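Long-range contacts in 3-phosphoshikimate 1-carboxyvinyltransferase (Streptomyces sviceus, PDB 7M0O), which probably transfers the enolpyruvyl group of phosphoenolpyruvate to the 5-hydroxyl of shikimate-3-phosphate, the penultimate step of chorismate biosynthesis: residues Leu334-Val339 / Thr356-Thr361; Glu240-Gly245 / Ala274-Gly279; Val44-Arg49 / Ala69-Tyr74. All coordinates share one frame; numbering follows the deposited sequence.

From the N terminus the chain first makes interaction 3, where the end of helix 34-45 meets strand 70-74 and closes a loop holding the antiparallel strands 50-52 and 56-60. Interaction 2 follows, pairing strands 240-244 and 274-278 around a loop with helix 257-263 and strand 267-270. Interaction 1 comes last, joining the end of helix 326-336 to segment 356-361 round strands 340-344 and 347-351. The three loops follow in series, neither nested nor crossed. Interactions 1 and 3 share a plan, a helix end reaching past an intervening strand pair, yet their centres lie about 53 Å apart on opposite sides of the chain's centre.

Interaction 1 (Leu334-Val339 / Thr356-Thr361); sequences LRRLGV and TGAQVT
With CG swung opposite the backbone N (chi1 -168°) and the chain bent at chi3 (-57°), Arg336 reaches from the last turn of helix 326-336 to Gln359 and Thr361. The helix finishes in a Schellman motif, Gly338 taking the positive phi, and the contact ties this helix end to the loop and short strand 359-360. Arg336 NH1 donates to Gln359 O at 2.9 Å and to Thr361 OG1 at 2.6 Å. Both acceptors lie at the guanidinium edge, in its plane, which fixes the rotation of the group; NH2 adds a weak bond to the same Thr361 hydroxyl and forms a salt bridge with Glu332. An alanine at Thr361 removes the hydroxyl that both NH1 and NH2 use, and the guanidinium would probably be freer to turn about its remaining bonds. Further back, the aliphatic part of Arg336 lies against Ala358, CG to CB 3.9 Å. Leu337 CD2 packs on Ala358 CB at 4.3 Å, while the same side chain touches Phe372 of helix 366-375. Near the helix end the backbones join directly, Thr356 N donating to Leu337 O at 2.9 Å. A water donates to that carbonyl and lies 2.7 Å from Thr356 OG1.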
loop_
_atom_site.group_PDB
_atom_site.type_symbol
_atom_site.label_atom_id
_atom_site.label_comp_id
_atom_site.label_asym_id
_atom_site.label_seq_id
_atom_site.Cartn_x
_atom_site.Cartn_y
_atom_site.Cartn_z
ATOM N N LEU A 334 -12.495 14.130 19.316
ATOM C CA LEU A 334 -12.842 15.526 19.069
ATOM C C LEU A 334 -13.651 16.088 20.229
ATOM O O LEU A 334 -13.450 17.239 20.643
ATOM C CB LEU A 334 -13.615 15.647 17.755
ATOM C CG LEU A 334 -12.763 15.702 16.488
ATOM C CD1 LEU A 334 -13.616 15.461 15.222
ATOM C CD2 LEU A 334 -12.020 17.024 16.411
ATOM N N ARG A 335 -14.535 15.268 20.799
ATOM C CA ARG A 335 -15.340 15.723 21.928
ATOM C C ARG A 335 -14.484 15.912 23.169
ATOM O O ARG A 335 -14.715 16.839 23.954
ATOM C CB ARG A 335 -16.463 14.725 22.196
ATOM C CG ARG A 335 -17.603 14.811 21.184
ATOM C CD ARG A 335 -18.508 13.576 21.276
ATOM N NE ARG A 335 -19.659 13.672 20.386
ATOM C CZ ARG A 335 -20.236 12.618 19.818
ATOM N NH1 ARG A 335 -19.766 11.394 20.049
ATOM N NH2 ARG A 335 -21.282 12.781 19.023
ATOM N N ARG A 336 -13.499 15.039 23.362
ATOM C CA ARG A 336 -12.574 15.204 24.479
ATOM C C ARG A 336 -11.813 16.521 24.376
ATOM O O ARG A 336 -11.459 17.121 25.400
ATOM C CB ARG A 336 -11.608 14.019 24.536
ATOM C CG ARG A 336 -10.787 13.941 25.813
ATOM C CD ARG A 336 -10.023 12.626 25.892
ATOM N NE ARG A 336 -10.935 11.494 25.805
ATOM C CZ ARG A 336 -10.580 10.285 25.394
ATOM N NH1 ARG A 336 -9.329 10.052 25.030
ATOM N NH2 ARG A 336 -11.475 9.311 25.345
ATOM N N LEU A 337 -11.564 16.987 23.156
ATOM C CA LEU A 337 -10.920 18.277 22.924
ATOM C C LEU A 337 -11.868 19.462 23.070
ATOM O O LEU A 337 -11.420 20.610 22.961
ATOM C CB LEU A 337 -10.284 18.294 21.530
ATOM C CG LEU A 337 -9.268 17.188 21.247
ATOM C CD1 LEU A 337 -8.832 17.231 19.782
ATOM C CD2 LEU A 337 -8.069 17.320 22.180
ATOM N N GLY A 338 -13.156 19.234 23.306
ATOM C CA GLY A 338 -14.103 20.323 23.462
ATOM C C GLY A 338 -14.898 20.696 22.228
ATOM O O GLY A 338 -15.632 21.696 22.256
ATOM N N VAL A 339 -14.781 19.923 21.156
ATOM C CA VAL A 339 -15.427 20.194 19.872
ATOM C C VAL A 339 -16.775 19.485 19.816
ATOM O O VAL A 339 -16.883 18.317 20.195
ATOM C CB VAL A 339 -14.505 19.731 18.725
ATOM C CG1 VAL A 339 -15.115 20.039 17.374
ATOM C CG2 VAL A 339 -13.139 20.382 18.847
ATOM N N THR A 356 -9.060 22.227 23.309
ATOM C CA THR A 356 -8.166 22.149 24.457
ATOM C C THR A 356 -7.461 20.804 24.441
ATOM O O THR A 356 -8.095 19.779 24.190
ATOM C CB THR A 356 -8.950 22.287 25.771
ATOM O OG1 THR A 356 -9.636 23.547 25.796
ATOM C CG2 THR A 356 -8.024 22.214 26.976
ATOM N N GLY A 357 -6.165 20.804 24.761
ATOM C CA GLY A 357 -5.378 19.586 24.656
ATOM C C GLY A 357 -5.822 18.509 25.631
ATOM O O GLY A 357 -6.310 18.783 26.728
ATOM N N ALA A 358 -5.646 17.257 25.212
ATOM C CA ALA A 358 -5.934 16.102 26.055
ATOM C C ALA A 358 -5.224 14.888 25.466
ATOM O O ALA A 358 -4.621 14.953 24.393
ATOM C CB ALA A 358 -7.443 15.867 26.176
ATOM N N GLN A 359 -5.305 13.770 26.181
ATOM C CA GLN A 359 -4.749 12.521 25.691
ATOM C C GLN A 359 -5.737 11.853 24.745
ATOM O O GLN A 359 -6.899 11.633 25.095
ATOM C CB GLN A 359 -4.424 11.579 26.844
ATOM C CG GLN A 359 -3.695 10.350 26.377
ATOM C CD GLN A 359 -3.656 9.266 27.422
ATOM O OE1 GLN A 359 -4.686 8.716 27.804
ATOM N NE2 GLN A 359 -2.462 8.955 27.895
ATOM N N VAL A 360 -5.260 11.524 23.550
ATOM C CA VAL A 360 -6.065 10.874 22.525
ATOM C C VAL A 360 -6.138 9.379 22.804
ATOM O O VAL A 360 -5.115 8.743 23.085
ATOM C CB VAL A 360 -5.463 11.146 21.140
ATOM C CG1 VAL A 360 -5.965 10.132 20.105
ATOM C CG2 VAL A 360 -5.767 12.584 20.719
ATOM N N THR A 361 -7.353 8.816 22.744
ATOM C CA THR A 361 -7.536 7.366 22.788
ATOM C C THR A 361 -7.370 6.794 21.381
ATOM O O THR A 361 -8.243 6.962 20.525
ATOM C CB THR A 361 -8.906 6.988 23.344
ATOM O OG1 THR A 361 -9.057 7.518 24.662
ATOM C CG2 THR A 361 -9.027 5.455 23.408
HETATM O O HOH W 1 -9.800 18.803 26.625
HETATM O O HOH W 2 -12.034 22.310 25.698
#

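Interaction 2 (Glu240-Gly245 / Ala274-Gly279); sequences EVTVPG and ATTVRG
Val241 and Val277 form a hydrogen-bonded antiparallel pair between strand 240-244, at one edge of a three-stranded antiparallel sheet, and strand 274-278, its middle strand. Here the backbone bonds run both ways: Val241 N to Val277 O is 3.0 Å, and Val277 N to Val241 O 2.9 Å. The next such pair, Val243 with Thr275, is less even, since Val243 N reaches Thr275 O at 3.0 Å whereas the return bond from Thr275 N is weak. CA-H...O contacts fill in at the non-hydrogen-bonded pairs, as where Thr242 CA lies 3.2 Å from Thr275 O. Apolar packing occupies the face bearing Val241, Val243, Thr275 and Val277, which turns to helix 223-235: Phe230 touches the last three, and Ala233 meets Val241. On the other face Ala274 CB packs on Pro244 CA at 3.8 Å. Charge pairing is found on this same face, where Glu240 and Arg278 run side by side and point the same way. Their salt bridge is weak and one-pronged, with Glu240 OE1 at the guanidinium edge and the two planes turned 58° apart; the stronger partner of Arg278 is Glu267 on strand 267-270, which takes NH1. The threonines of this face meet through their hydroxyls. In each, OG1 sits beside the backbone N (chi1 near -60°), which brings Thr242 OG1 and Thr276 OG1 to a 2.7 Å hydrogen bond.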
loop_
_atom_site.group_PDB
_atom_site.type_symbol
_atom_site.label_atom_id
_atom_site.label_comp_id
_atom_site.label_asym_id
_atom_site.label_seq_id
_atom_site.Cartn_x
_atom_site.Cartn_y
_atom_site.Cartn_z
ATOM N N GLU A 240 4.348 25.489 2.933
ATOM C CA GLU A 240 4.254 24.663 1.734
ATOM C C GLU A 240 4.878 23.296 1.987
ATOM O O GLU A 240 5.913 23.167 2.658
ATOM C CB GLU A 240 4.887 25.375 0.484
ATOM C CG GLU A 240 6.381 25.577 0.501
ATOM C CD GLU A 240 6.924 26.370 -0.713
ATOM O OE1 GLU A 240 6.209 27.217 -1.304
ATOM O OE2 GLU A 240 8.091 26.120 -1.057
ATOM N N VAL A 241 4.193 22.270 1.491
ATOM C CA VAL A 241 4.676 20.897 1.501
ATOM C C VAL A 241 4.594 20.362 0.083
ATOM O O VAL A 241 3.529 20.406 -0.547
ATOM C CB VAL A 241 3.873 20.007 2.469
ATOM C CG1 VAL A 241 4.209 18.526 2.238
ATOM C CG2 VAL A 241 4.188 20.401 3.909
ATOM N N THR A 242 5.715 19.865 -0.429
ATOM C CA THR A 242 5.717 19.165 -1.705
ATOM C C THR A 242 6.107 17.711 -1.483
ATOM O O THR A 242 7.068 17.431 -0.758
ATOM C CB THR A 242 6.682 19.829 -2.698
ATOM O OG1 THR A 242 6.267 21.190 -2.907
ATOM C CG2 THR A 242 6.667 19.088 -4.033
ATOM N N VAL A 243 5.371 16.792 -2.114
ATOM C CA VAL A 243 5.738 15.375 -2.117
ATOM C C VAL A 243 6.126 14.942 -3.524
ATOM O O VAL A 243 5.240 14.685 -4.360
ATOM C CB VAL A 243 4.597 14.491 -1.581
ATOM C CG1 VAL A 243 5.012 13.014 -1.602
ATOM C CG2 VAL A 243 4.201 14.907 -0.151
ATOM N N PRO A 244 7.418 14.849 -3.845
ATOM C CA PRO A 244 7.794 14.377 -5.182
ATOM C C PRO A 244 7.389 12.923 -5.358
ATOM O O PRO A 244 7.512 12.113 -4.435
ATOM C CB PRO A 244 9.321 14.546 -5.213
ATOM C CG PRO A 244 9.679 15.415 -4.032
ATOM C CD PRO A 244 8.591 15.154 -3.007
ATOM N N GLY A 245 6.927 12.591 -6.558
ATOM C CA GLY A 245 6.544 11.231 -6.886
ATOM C C GLY A 245 5.058 10.973 -6.826
ATOM O O GLY A 245 4.611 9.893 -7.243
ATOM N N ALA A 274 4.953 15.615 -9.099
ATOM C CA ALA A 274 5.020 16.094 -7.718
ATOM C C ALA A 274 3.746 16.870 -7.430
ATOM O O ALA A 274 3.110 17.385 -8.345
ATOM C CB ALA A 274 6.239 16.990 -7.476
ATOM N N THR A 275 3.402 16.974 -6.135
ATOM C CA THR A 275 2.215 17.695 -5.677
ATOM C C THR A 275 2.609 18.653 -4.572
ATOM O O THR A 275 3.245 18.242 -3.599
ATOM C CB THR A 275 1.126 16.736 -5.153
ATOM O OG1 THR A 275 0.579 16.009 -6.252
ATOM C CG2 THR A 275 -0.041 17.508 -4.498
ATOM N N THR A 276 2.189 19.914 -4.696
ATOM C CA THR A 276 2.475 20.939 -3.699
ATOM C C THR A 276 1.170 21.437 -3.088
ATOM O O THR A 276 0.233 21.764 -3.821
ATOM C CB THR A 276 3.235 22.115 -4.331
ATOM O OG1 THR A 276 4.459 21.644 -4.921
ATOM C CG2 THR A 276 3.555 23.158 -3.272
ATOM N N VAL A 277 1.105 21.494 -1.751
ATOM C CA VAL A 277 -0.017 22.103 -1.038
ATOM C C VAL A 277 0.516 23.295 -0.254
ATOM O O VAL A 277 1.547 23.189 0.412
ATOM C CB VAL A 277 -0.710 21.092 -0.108
ATOM C CG1 VAL A 277 -1.731 21.801 0.775
ATOM C CG2 VAL A 277 -1.392 20.020 -0.957
ATOM N N ARG A 278 -0.163 24.436 -0.363
ATOM C CA ARG A 278 0.238 25.648 0.344
ATOM C C ARG A 278 -0.956 26.185 1.121
ATOM O O ARG A 278 -2.026 26.390 0.542
ATOM C CB ARG A 278 0.757 26.715 -0.633
ATOM C CG ARG A 278 1.231 27.991 0.044
ATOM C CD ARG A 278 1.712 29.028 -0.980
ATOM N NE ARG A 278 2.812 28.513 -1.786
ATOM C CZ ARG A 278 2.692 28.101 -3.042
ATOM N NH1 ARG A 278 1.509 28.138 -3.651
ATOM N NH2 ARG A 278 3.757 27.643 -3.689
ATOM N N GLY A 279 -0.762 26.423 2.419
ATOM C CA GLY A 279 -1.816 27.027 3.229
ATOM C C GLY A 279 -2.011 28.501 2.896
ATOM O O GLY A 279 -1.053 29.246 2.673
#

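Interaction 3 (Val44-Arg49 / Ala69-Tyr74); sequences VRLGYR and AEADVY
Leu46 packing on Ala71 and Val73, with the Arg45 methylenes laid against the strand backbone, makes a small contact without hydrogen bonds between the segments. It sets the C-terminal end of helix 34-45 against strand 70-74, an edge strand of a mixed four-stranded sheet. In the apolar part a single methyl does the touching: Leu46 CD2 lies 3.7 Å from Val73 CG2 and 4.2 Å from Ala71 CB, and the leucine and valine side chains cross at about a right angle. Leu46 also touches Pro66 and Tyr96, the latter on the neighbouring strand 95-99, so its buried end is covered by more than one part of the fold. Arg45, on the exposed side, has the larger share of the contact. CG opposite the backbone N (chi1 -167°), with a further bend at chi2, lays CD 3.0 Å from Asp72 O. The arginine is not paired with the Asp72 carboxylate; Arg45 NH1 and Asp72 OD2 stand 7.0 Å apart, and that carboxylate is bound instead by Arg97. Gly47, with positive phi, turns the chain away just past Leu46. The arrangement is that of a helix closed by a Schellman motif, packed on the first strand of a beta-alpha-beta crossover that runs through helix 79-90 to the parallel strand 95-99.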
loop_
_atom_site.group_PDB
_atom_site.type_symbol
_atom_site.label_atom_id
_atom_site.label_comp_id
_atom_site.label_asym_id
_atom_site.label_seq_id
_atom_site.Cartn_x
_atom_site.Cartn_y
_atom_site.Cartn_z
ATOM N N VAL A 44 18.664 -12.817 -4.966
ATOM C CA VAL A 44 20.074 -13.095 -5.193
ATOM C C VAL A 44 20.360 -14.574 -4.986
ATOM O O VAL A 44 21.109 -15.182 -5.755
ATOM C CB VAL A 44 20.946 -12.200 -4.294
ATOM C CG1 VAL A 44 22.388 -12.649 -4.372
ATOM C CG2 VAL A 44 20.811 -10.750 -4.744
ATOM N N ARG A 45 19.733 -15.187 -3.977
ATOM C CA ARG A 45 19.918 -16.615 -3.745
ATOM C C ARG A 45 19.430 -17.438 -4.929
ATOM O O ARG A 45 20.023 -18.478 -5.261
ATOM C CB ARG A 45 19.199 -17.028 -2.458
ATOM C CG ARG A 45 19.590 -18.398 -1.969
ATOM C CD ARG A 45 19.556 -18.467 -0.461
ATOM N NE ARG A 45 20.584 -17.651 0.173
ATOM C CZ ARG A 45 21.778 -18.104 0.546
ATOM N NH1 ARG A 45 22.106 -19.376 0.338
ATOM N NH2 ARG A 45 22.645 -17.281 1.123
ATOM N N LEU A 46 18.370 -16.982 -5.591
ATOM C CA LEU A 46 17.827 -17.662 -6.765
ATOM C C LEU A 46 18.624 -17.382 -8.031
ATOM O O LEU A 46 18.285 -17.924 -9.089
ATOM C CB LEU A 46 16.356 -17.267 -6.962
ATOM C CG LEU A 46 15.357 -17.832 -5.930
ATOM C CD1 LEU A 46 13.999 -17.140 -6.024
ATOM C CD2 LEU A 46 15.210 -19.363 -6.050
ATOM N N GLY A 47 19.666 -16.558 -7.960
ATOM C CA GLY A 47 20.509 -16.309 -9.109
ATOM C C GLY A 47 20.157 -15.097 -9.934
ATOM O O GLY A 47 20.638 -14.983 -11.069
ATOM N N TYR A 48 19.315 -14.206 -9.426
ATOM C CA TYR A 48 19.084 -12.931 -10.081
ATOM C C TYR A 48 20.162 -11.928 -9.679
ATOM O O TYR A 48 20.689 -11.962 -8.566
ATOM C CB TYR A 48 17.709 -12.362 -9.711
ATOM C CG TYR A 48 16.485 -13.176 -10.111
ATOM C CD1 TYR A 48 16.150 -14.348 -9.442
ATOM C CD2 TYR A 48 15.627 -12.726 -11.103
ATOM C CE1 TYR A 48 15.017 -15.079 -9.775
ATOM C CE2 TYR A 48 14.487 -13.451 -11.453
ATOM C CZ TYR A 48 14.189 -14.629 -10.781
ATOM O OH TYR A 48 13.063 -15.364 -11.092
ATOM N N ARG A 49 20.487 -11.033 -10.606
ATOM C CA ARG A 49 21.428 -9.950 -10.341
ATOM C C ARG A 49 20.651 -8.746 -9.833
ATOM O O ARG A 49 19.792 -8.219 -10.547
ATOM C CB ARG A 49 22.194 -9.572 -11.604
ATOM C CG ARG A 49 23.055 -10.681 -12.187
ATOM C CD ARG A 49 23.895 -10.129 -13.328
ATOM N NE ARG A 49 24.683 -8.966 -12.901
ATOM C CZ ARG A 49 24.460 -7.707 -13.292
ATOM N NH1 ARG A 49 23.470 -7.429 -14.130
ATOM N NH2 ARG A 49 25.239 -6.723 -12.851
ATOM N N ALA A 69 19.651 -24.155 -10.450
ATOM C CA ALA A 69 18.843 -25.353 -10.618
ATOM C C ALA A 69 18.226 -25.834 -9.310
ATOM O O ALA A 69 17.247 -26.577 -9.341
ATOM C CB ALA A 69 19.687 -26.471 -11.234
ATOM N N GLU A 70 18.768 -25.403 -8.168
ATOM C CA GLU A 70 18.307 -25.813 -6.844
ATOM C C GLU A 70 18.704 -24.739 -5.838
ATOM O O GLU A 70 19.770 -24.130 -5.964
ATOM C CB GLU A 70 18.900 -27.171 -6.450
ATOM C CG GLU A 70 18.307 -27.820 -5.205
ATOM C CD GLU A 70 18.688 -29.293 -5.091
ATOM O OE1 GLU A 70 19.507 -29.753 -5.910
ATOM O OE2 GLU A 70 18.162 -29.994 -4.198
ATOM N N ALA A 71 17.835 -24.504 -4.851
ATOM C CA ALA A 71 18.144 -23.513 -3.824
ATOM C C ALA A 71 17.270 -23.703 -2.594
ATOM O O ALA A 71 16.139 -24.186 -2.676
ATOM C CB ALA A 71 17.967 -22.084 -4.338
ATOM N N ASP A 72 17.819 -23.294 -1.450
ATOM C CA ASP A 72 17.067 -23.128 -0.218
ATOM C C ASP A 72 16.883 -21.627 -0.016
ATOM O O ASP A 72 17.866 -20.882 0.050
ATOM C CB ASP A 72 17.805 -23.763 0.965
ATOM C CG ASP A 72 18.010 -25.270 0.806
ATOM O OD1 ASP A 72 17.020 -26.022 0.910
ATOM O OD2 ASP A 72 19.158 -25.711 0.589
ATOM N N VAL A 73 15.634 -21.180 0.051
ATOM C CA VAL A 73 15.300 -19.760 0.118
ATOM C C VAL A 73 14.598 -19.499 1.444
ATOM O O VAL A 73 13.563 -20.112 1.739
ATOM C CB VAL A 73 14.416 -19.326 -1.058
ATOM C CG1 VAL A 73 14.144 -17.828 -1.010
ATOM C CG2 VAL A 73 15.060 -19.736 -2.377
ATOM N N TYR A 74 15.158 -18.593 2.237
ATOM C CA TYR A 74 14.589 -18.189 3.517
ATOM C C TYR A 74 13.813 -16.890 3.323
ATOM O O TYR A 74 14.373 -15.890 2.852
ATOM C CB TYR A 74 15.697 -18.018 4.558
ATOM C CG TYR A 74 15.210 -17.580 5.910
ATOM C CD1 TYR A 74 14.216 -18.295 6.574
ATOM C CD2 TYR A 74 15.740 -16.446 6.525
ATOM C CE1 TYR A 74 13.761 -17.891 7.816
ATOM C CE2 TYR A 74 15.289 -16.035 7.768
ATOM C CZ TYR A 74 14.303 -16.765 8.407
ATOM O OH TYR A 74 13.856 -16.346 9.642
#